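Local coordinates for protein Glucanase/chitosanase (Paenibacillus fukuinensis, PDB 4ZY9) that binds chitosan as a CBM32 carbohydrate-binding module, one domain of a larger enzyme that probably hydrolyses chitosan and glucan, at residues K13-S18 / R29-S34; V63-E68 / S73-Q78; T90-T95 / T108-K113. The protein carries 1 engineered substitution. One frame throughout, in Å; residues are numbered along the deposited sequence. Where two conformers were deposited one is given.

Interaction 1. Residues K13-S18 / R29-S34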
# COMPACT_ATOMS: atom_id res chain seq x y z
N LYS A 13 -2.60 -4.81 -10.94
CA LYS A 13 -1.31 -4.32 -11.32
C LYS A 13 -0.25 -5.04 -10.51
O LYS A 13 -0.51 -5.65 -9.49
CB LYS A 13 -1.21 -2.86 -11.05
CG LYS A 13 -2.12 -2.00 -11.87
CD LYS A 13 -1.88 -2.12 -13.36
CE LYS A 13 -2.44 -0.96 -14.10
NZ LYS A 13 -3.87 -1.17 -14.03
N THR A 14 1.00 -5.00 -11.00
CA THR A 14 2.10 -5.74 -10.32
C THR A 14 2.51 -4.99 -9.03
O THR A 14 2.71 -3.80 -9.03
CB THR A 14 3.31 -5.74 -11.29
OG1 THR A 14 2.93 -6.32 -12.56
CG2 THR A 14 4.49 -6.54 -10.71
N ALA A 15 2.66 -5.79 -8.03
CA ALA A 15 2.99 -5.27 -6.71
C ALA A 15 4.29 -5.83 -6.15
O ALA A 15 4.63 -7.01 -6.51
CB ALA A 15 1.86 -5.47 -5.67
N THR A 16 4.94 -5.12 -5.30
CA THR A 16 6.24 -5.44 -4.70
C THR A 16 6.17 -5.17 -3.24
O THR A 16 5.73 -4.04 -2.92
CB THR A 16 7.32 -4.61 -5.40
OG1 THR A 16 7.24 -4.87 -6.83
CG2 THR A 16 8.65 -4.97 -4.92
N ALA A 17 6.68 -5.98 -2.39
CA ALA A 17 6.69 -5.73 -0.94
C ALA A 17 8.02 -5.93 -0.34
O ALA A 17 8.88 -6.70 -0.92
CB ALA A 17 5.67 -6.58 -0.19
N SER A 18 8.29 -5.45 0.79
CA SER A 18 9.51 -5.68 1.48
C SER A 18 9.63 -7.16 1.92
O SER A 18 10.78 -7.68 1.93
CB SER A 18 9.51 -4.88 2.81
OG SER A 18 8.28 -5.02 3.48
N ARG A 29 -1.77 -9.95 -3.77
CA ARG A 29 -3.07 -10.23 -3.21
C ARG A 29 -3.76 -9.03 -2.68
O ARG A 29 -4.99 -9.01 -2.54
CB ARG A 29 -2.97 -11.27 -2.09
CG ARG A 29 -2.23 -12.58 -2.40
CD ARG A 29 -2.83 -13.24 -3.51
NE ARG A 29 -2.09 -14.47 -3.83
CZ ARG A 29 -2.29 -15.68 -3.30
NH1 ARG A 29 -3.15 -15.89 -2.27
NH2 ARG A 29 -1.57 -16.72 -3.83
N ALA A 30 -3.01 -7.94 -2.37
CA ALA A 30 -3.69 -6.67 -1.98
C ALA A 30 -4.32 -5.99 -3.16
O ALA A 30 -5.14 -5.05 -2.97
CB ALA A 30 -2.70 -5.78 -1.30
N PHE A 31 -4.04 -6.38 -4.41
CA PHE A 31 -4.45 -5.68 -5.62
C PHE A 31 -5.39 -6.42 -6.45
O PHE A 31 -5.61 -6.06 -7.62
CB PHE A 31 -3.16 -5.23 -6.34
CG PHE A 31 -2.36 -4.28 -5.51
CD1 PHE A 31 -2.68 -2.98 -5.50
CD2 PHE A 31 -1.33 -4.75 -4.76
CE1 PHE A 31 -1.94 -2.15 -4.69
CE2 PHE A 31 -0.57 -3.89 -3.97
CZ PHE A 31 -0.93 -2.59 -3.93
N ASP A 32 -5.95 -7.49 -5.94
CA ASP A 32 -6.80 -8.38 -6.75
C ASP A 32 -8.28 -8.07 -6.69
O ASP A 32 -9.07 -8.77 -7.29
CB ASP A 32 -6.53 -9.83 -6.42
CG ASP A 32 -6.99 -10.26 -5.00
OD1 ASP A 32 -7.50 -9.41 -4.26
OD2 ASP A 32 -6.87 -11.48 -4.73
N GLY A 33 -8.67 -7.02 -6.02
CA GLY A 33 -10.03 -6.64 -6.03
C GLY A 33 -10.88 -7.44 -5.07
O GLY A 33 -12.12 -7.23 -5.07
N SER A 34 -10.30 -8.24 -4.16
CA SER A 34 -11.08 -9.09 -3.19
C SER A 34 -10.62 -8.98 -1.83
O SER A 34 -9.37 -8.97 -1.56
CB SER A 34 -10.99 -10.53 -3.67
OG SER A 34 -11.72 -11.41 -2.81
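Phe31 carries its CG anti to the carbonyl carbon, beside the backbone N (chi1 -62°), and this throws the ring across to the methyl of Ala15, while chi2 of -83° turns the ring about its own bond so that the CD2-CE2 side is the part that arrives. The contact illustrates how a beta-sandwich of the CBM32 (F5/8 type C) kind closes its core near an outermost strand: strand 14-17 borders one sheet, and the chain that follows it comes back as irregular loop to set a phenylalanine ring against that strand. Ala15 CB lies 3.4 Å from Phe31 CE2, with CD2 equally close, a tight approach that is oblique to the ring. A little further along, the backbone of the other segment passes the root of the side chain, where Lys13 O stands 4.1 Å from Phe31 CB. The meeting is small, about 128 Å² in all, and its side-chain part is apolar.

Much of the ring's packing comes from its surroundings. It also meets Ile50 and Val52 of strand 48-54 and the ring of Phe133, and the backbone of Phe31 is hydrogen-bonded to Asn12, so the loop is tied to the residue that precedes Lys13.

Beyond the aromatic the loop folds on itself. Gly33 takes a positive phi, a conformation in which a CB would jam against the carbonyl O of Asp32, hence the need for glycine. The reversal is closed by an Asx turn, whose carboxylate has its second oxygen, OD2, hydrogen-bonded to Thr37 OG1. In the turn itself, Ser34 N donates to Asp32 OD1 over 3.0 Å, meeting it from above the carboxylate plane with an N-H...O angle of 149°.

Interaction 2. Residues V63-E68 / S73-Q78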
# COMPACT_ATOMS: atom_id res chain seq x y z
N VAL A 63 -5.88 7.11 -1.90
CA VAL A 63 -5.56 5.71 -1.65
C VAL A 63 -6.51 5.20 -0.61
O VAL A 63 -6.80 5.87 0.41
CB VAL A 63 -4.13 5.55 -1.06
CG1 VAL A 63 -3.84 4.17 -0.52
CG2 VAL A 63 -3.11 5.82 -2.13
N LYS A 64 -7.07 4.01 -0.86
CA LYS A 64 -7.89 3.31 0.14
C LYS A 64 -7.21 2.02 0.57
O LYS A 64 -6.81 1.17 -0.29
CB LYS A 64 -9.29 3.05 -0.39
CG LYS A 64 -10.19 2.47 0.67
CD LYS A 64 -11.62 2.16 0.04
CE LYS A 64 -12.44 1.13 0.80
NZ LYS A 64 -13.60 0.40 0.22
N LEU A 65 -7.06 1.83 1.84
CA LEU A 65 -6.48 0.62 2.47
C LEU A 65 -7.53 -0.15 3.24
O LEU A 65 -8.26 0.49 4.09
CB LEU A 65 -5.38 0.96 3.37
CG LEU A 65 -4.22 1.81 2.76
CD1 LEU A 65 -3.20 2.17 3.80
CD2 LEU A 65 -3.52 1.06 1.64
N ASN A 66 -7.67 -1.43 3.02
CA ASN A 66 -8.51 -2.28 3.84
C ASN A 66 -7.63 -3.23 4.60
O ASN A 66 -7.11 -4.21 4.04
CB ASN A 66 -9.48 -3.02 2.97
CG ASN A 66 -10.37 -4.00 3.77
OD1 ASN A 66 -10.35 -4.03 4.94
ND2 ASN A 66 -11.26 -4.69 3.02
N TRP A 67 -7.32 -2.86 5.83
CA TRP A 67 -6.45 -3.64 6.69
C TRP A 67 -6.97 -4.89 7.22
O TRP A 67 -8.17 -4.94 7.61
CB TRP A 67 -6.02 -2.76 7.86
CG TRP A 67 -5.18 -1.54 7.56
CD1 TRP A 67 -5.56 -0.29 7.51
CD2 TRP A 67 -3.76 -1.53 7.35
NE1 TRP A 67 -4.52 0.53 7.23
CE2 TRP A 67 -3.40 -0.24 7.08
CE3 TRP A 67 -2.73 -2.51 7.24
CZ2 TRP A 67 -2.05 0.14 6.88
CZ3 TRP A 67 -1.46 -2.13 7.06
CH2 TRP A 67 -1.12 -0.84 6.83
N GLU A 68 -6.14 -5.93 7.33
CA GLU A 68 -6.44 -7.02 8.18
C GLU A 68 -6.13 -6.60 9.65
O GLU A 68 -5.68 -5.53 9.90
CB GLU A 68 -5.67 -8.24 7.64
CG GLU A 68 -5.97 -9.64 8.30
CD GLU A 68 -5.01 -10.02 9.38
OE1 GLU A 68 -3.96 -9.41 9.62
OE2 GLU A 68 -5.36 -11.02 10.09
N SER A 73 -0.02 1.28 12.78
CA SER A 73 -0.37 2.49 13.46
C SER A 73 0.49 3.67 13.04
O SER A 73 0.00 4.79 13.16
CB SER A 73 -0.35 2.29 14.97
OG SER A 73 0.93 2.00 15.45
N SER A 74 1.73 3.42 12.58
CA SER A 74 2.47 4.46 11.94
C SER A 74 2.73 4.07 10.52
O SER A 74 3.36 2.99 10.38
CB SER A 74 3.82 4.84 12.66
OG SER A 74 3.58 5.42 13.92
N TYR A 75 2.35 4.84 9.56
CA TYR A 75 2.69 4.60 8.13
C TYR A 75 2.61 5.83 7.39
O TYR A 75 2.00 6.87 7.84
CB TYR A 75 1.82 3.54 7.52
CG TYR A 75 0.34 3.94 7.38
CD1 TYR A 75 -0.08 4.45 6.15
CD2 TYR A 75 -0.59 3.67 8.35
CE1 TYR A 75 -1.42 4.82 5.99
CE2 TYR A 75 -1.95 3.94 8.13
CZ TYR A 75 -2.29 4.48 6.91
OH TYR A 75 -3.63 4.82 6.63
N THR A 76 3.20 5.82 6.21
CA THR A 76 3.05 6.87 5.21
C THR A 76 2.51 6.30 3.94
O THR A 76 2.65 5.06 3.65
CB THR A 76 4.41 7.59 4.90
OG1 THR A 76 5.38 6.58 4.59
CG2 THR A 76 4.99 8.29 6.21
N ILE A 77 1.92 7.15 3.16
CA ILE A 77 1.62 6.91 1.74
C ILE A 77 2.59 7.71 0.93
O ILE A 77 2.74 8.92 1.18
CB ILE A 77 0.15 7.23 1.36
CG1 ILE A 77 -0.79 6.49 2.20
CG2 ILE A 77 -0.05 7.00 -0.13
CD1 ILE A 77 -0.73 4.99 1.99
N GLN A 78 3.26 7.08 -0.02
CA GLN A 78 4.30 7.74 -0.82
C GLN A 78 4.11 7.49 -2.26
O GLN A 78 3.53 6.44 -2.66
CB GLN A 78 5.67 7.27 -0.39
CG GLN A 78 5.90 7.32 1.11
CD GLN A 78 7.24 6.79 1.51
OE1 GLN A 78 7.85 6.05 0.73
NE2 GLN A 78 7.62 6.92 2.79
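Trp67 and Tyr75 supply the aromatic part of this contact, an edge-to-face pair with ring centroids 5.6 Å apart and planes at 60°. Trp67 CZ2 sits over one face of Tyr75 toward its rim, 4.0 Å from Tyr75 CE2. The phenol is swung into place by chi1 of 67°, which sets CG between the backbone N and the carbonyl carbon.

The aliphatic contacts follow along the strands. Leu65 CD1 reaches Tyr75 CE1 at 3.9 Å from the opposing direction and also touches Ile77 CD1. Val63 and Ile77 come tip to tip, their CG2 methyls 3.8 Å apart. All five residues are buried and all point inward from strands of different sheets, whose local axes lie 10.1 Å apart and run at 140°: this is the face-to-face packing between the layers of a beta-sandwich.

The polar groups of the two aromatics converge on one acceptor, since Trp67 NE1 and Tyr75 OH both hydrogen-bond to Asp103 OD2 on strand 102-107. A leucine at Tyr75 would probably deprive Trp67 CZ2 of the ring face beneath it and cost the Asp103 carboxylate its hydroxyl partner.

Interaction 3. Residues T90-T95 / T108-K113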
# COMPACT_ATOMS: atom_id res chain seq x y z
N THR A 90 7.99 10.72 -2.64
CA THR A 90 7.43 11.85 -1.92
C THR A 90 6.30 11.35 -1.06
O THR A 90 5.36 10.66 -1.54
CB THR A 90 6.89 12.88 -2.89
OG1 THR A 90 7.98 13.42 -3.68
CG2 THR A 90 6.33 14.04 -2.15
N THR A 91 6.36 11.66 0.24
CA THR A 91 5.28 11.38 1.14
C THR A 91 4.10 12.26 0.95
O THR A 91 4.30 13.50 0.86
CB THR A 91 5.79 11.44 2.61
OG1 THR A 91 6.81 10.43 2.65
CG2 THR A 91 4.71 11.30 3.60
N VAL A 92 2.94 11.71 0.80
CA VAL A 92 1.66 12.48 0.68
C VAL A 92 0.78 12.36 1.87
O VAL A 92 -0.19 13.19 1.94
CB VAL A 92 0.98 12.10 -0.63
CG1 VAL A 92 1.86 12.39 -1.78
CG2 VAL A 92 0.46 10.68 -0.60
N TYR A 93 1.07 11.48 2.78
CA TYR A 93 0.24 11.30 3.94
C TYR A 93 1.08 10.66 5.03
O TYR A 93 1.84 9.68 4.65
CB TYR A 93 -0.99 10.42 3.71
CG TYR A 93 -1.79 10.09 4.93
CD1 TYR A 93 -2.66 11.07 5.45
CD2 TYR A 93 -1.71 8.92 5.55
CE1 TYR A 93 -3.41 10.80 6.55
CE2 TYR A 93 -2.48 8.60 6.67
CZ TYR A 93 -3.34 9.59 7.17
OH TYR A 93 -4.12 9.29 8.30
N THR A 94 1.03 11.07 6.25
CA THR A 94 1.66 10.49 7.36
C THR A 94 0.71 10.27 8.55
O THR A 94 -0.07 11.27 8.87
CB THR A 94 2.86 11.30 7.89
OG1 THR A 94 3.74 11.59 6.84
CG2 THR A 94 3.51 10.71 9.07
N THR A 95 0.69 9.15 9.25
CA THR A 95 0.00 9.06 10.52
C THR A 95 0.85 8.33 11.47
O THR A 95 1.70 7.49 11.11
CB THR A 95 -1.35 8.35 10.38
OG1 THR A 95 -2.01 8.44 11.60
CG2 THR A 95 -1.23 6.83 9.98
N THR A 108 -3.58 16.19 -2.50
CA THR A 108 -3.50 16.98 -3.71
C THR A 108 -2.92 16.17 -4.84
O THR A 108 -1.93 15.37 -4.61
CB THR A 108 -2.68 18.25 -3.52
OG1 THR A 108 -1.46 17.99 -2.95
CG2 THR A 108 -3.53 19.26 -2.64
N ALA A 109 -3.40 16.30 -6.01
CA ALA A 109 -3.06 15.36 -7.06
C ALA A 109 -1.58 15.37 -7.44
O ALA A 109 -0.85 16.42 -7.45
CB ALA A 109 -3.79 15.71 -8.33
N ARG A 110 -1.07 14.20 -7.71
CA ARG A 110 0.34 13.96 -8.14
C ARG A 110 0.33 13.09 -9.33
O ARG A 110 -0.66 12.39 -9.64
CB ARG A 110 1.08 13.37 -6.95
CG ARG A 110 1.64 14.54 -6.13
CD ARG A 110 2.42 14.09 -5.02
NE ARG A 110 2.45 15.11 -3.99
CZ ARG A 110 3.40 15.98 -3.82
NH1 ARG A 110 4.49 15.91 -4.55
NH2 ARG A 110 3.29 16.90 -2.86
N THR A 111 1.43 13.08 -10.09
CA THR A 111 1.62 12.09 -11.15
C THR A 111 2.57 11.02 -10.57
O THR A 111 3.62 11.34 -10.01
CB THR A 111 2.29 12.65 -12.41
OG1 THR A 111 1.43 13.73 -12.84
CG2 THR A 111 2.52 11.58 -13.39
N ALA A 112 2.12 9.78 -10.65
CA ALA A 112 2.93 8.65 -10.10
C ALA A 112 2.80 7.44 -10.96
O ALA A 112 1.75 7.18 -11.54
CB ALA A 112 2.41 8.32 -8.68
N LYS A 113 3.90 6.73 -11.06
CA LYS A 113 3.91 5.38 -11.58
C LYS A 113 3.83 4.38 -10.44
O LYS A 113 3.31 3.25 -10.64
CB LYS A 113 5.15 5.14 -12.44
CG LYS A 113 5.19 3.76 -13.07
CD LYS A 113 6.36 3.58 -14.00
CE LYS A 113 6.42 2.18 -14.52
NZ LYS A 113 7.59 1.94 -15.40
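Arg110 stretches out from its strand and presents its guanidinium group to two methyls of the facing strand, one meeting the plane from above and the other lying beside the arm. The Thr90 side chain crosses it at about a right angle: CG2 is held over one face, 3.5 Å above the guanidinium plane and offset toward its rim, with Arg110 NH1 as its nearest atom at 3.6 Å. Thr90 offers this methyl because chi1 of -64° puts OG1 beside the backbone N and so leaves CG2 anti to it, whereas Thr90 OG1 remains 4.4 Å from Arg110 NH1.

Val92 meets the same arm differently. The two side chains slide past each other in opposite directions, and Val92 CG1 comes to 3.6 Å from Arg110 NE and 3.7 Å from Arg110 CD, oblique to the guanidinium plane. The arm, extended from CG to NE, is thus touched by Val92 near its last carbon and by Thr90 closer to its end.

In the beta-sandwich this is a surface contact between the layers. Strand 90-95 is an outermost strand of one sheet, while strand 109-112, running between corners of the chain at 108 and 113, pairs in the other sheet with strand 57-67, where Arg110 is backbone-bonded to Val60. Val92 and Tyr93 together face Ile77 in a classic beta bulge, and Val92 takes the near-helical psi of -10° that this irregularity entails.

Both Thr90 and Val92 direct their CB toward the opposite segment, whereas Thr91 between them faces away. Val92 also packs on Phe107 of strand 102-107, and Arg110 on Val79 of strand 75-80. Arg110 was modelled in two conformers, and the geometry given belongs to one of them.

Overall arrangement
The three contacts sample one beta-sandwich from one border to the other. Interaction 2 lies nearest the chain's centre, about 6 Å from it, and bridges the two sheets through buried side chains; interactions 1 and 3 lie on opposite sides of that centre, their own centres about 19 Å apart, beside the outermost strands 14-17 and 90-95 of the same five-stranded sheet. Interactions 2 and 3 are directly coupled, with centres about 12 Å apart: strands 75-80 and 90-95 are neighbours, and Ile77 O to Val92 N, at 2.8 Å, is a probable hydrogen bond. Interaction 1 touches neither, its nearest atoms lying about 7 Å from each.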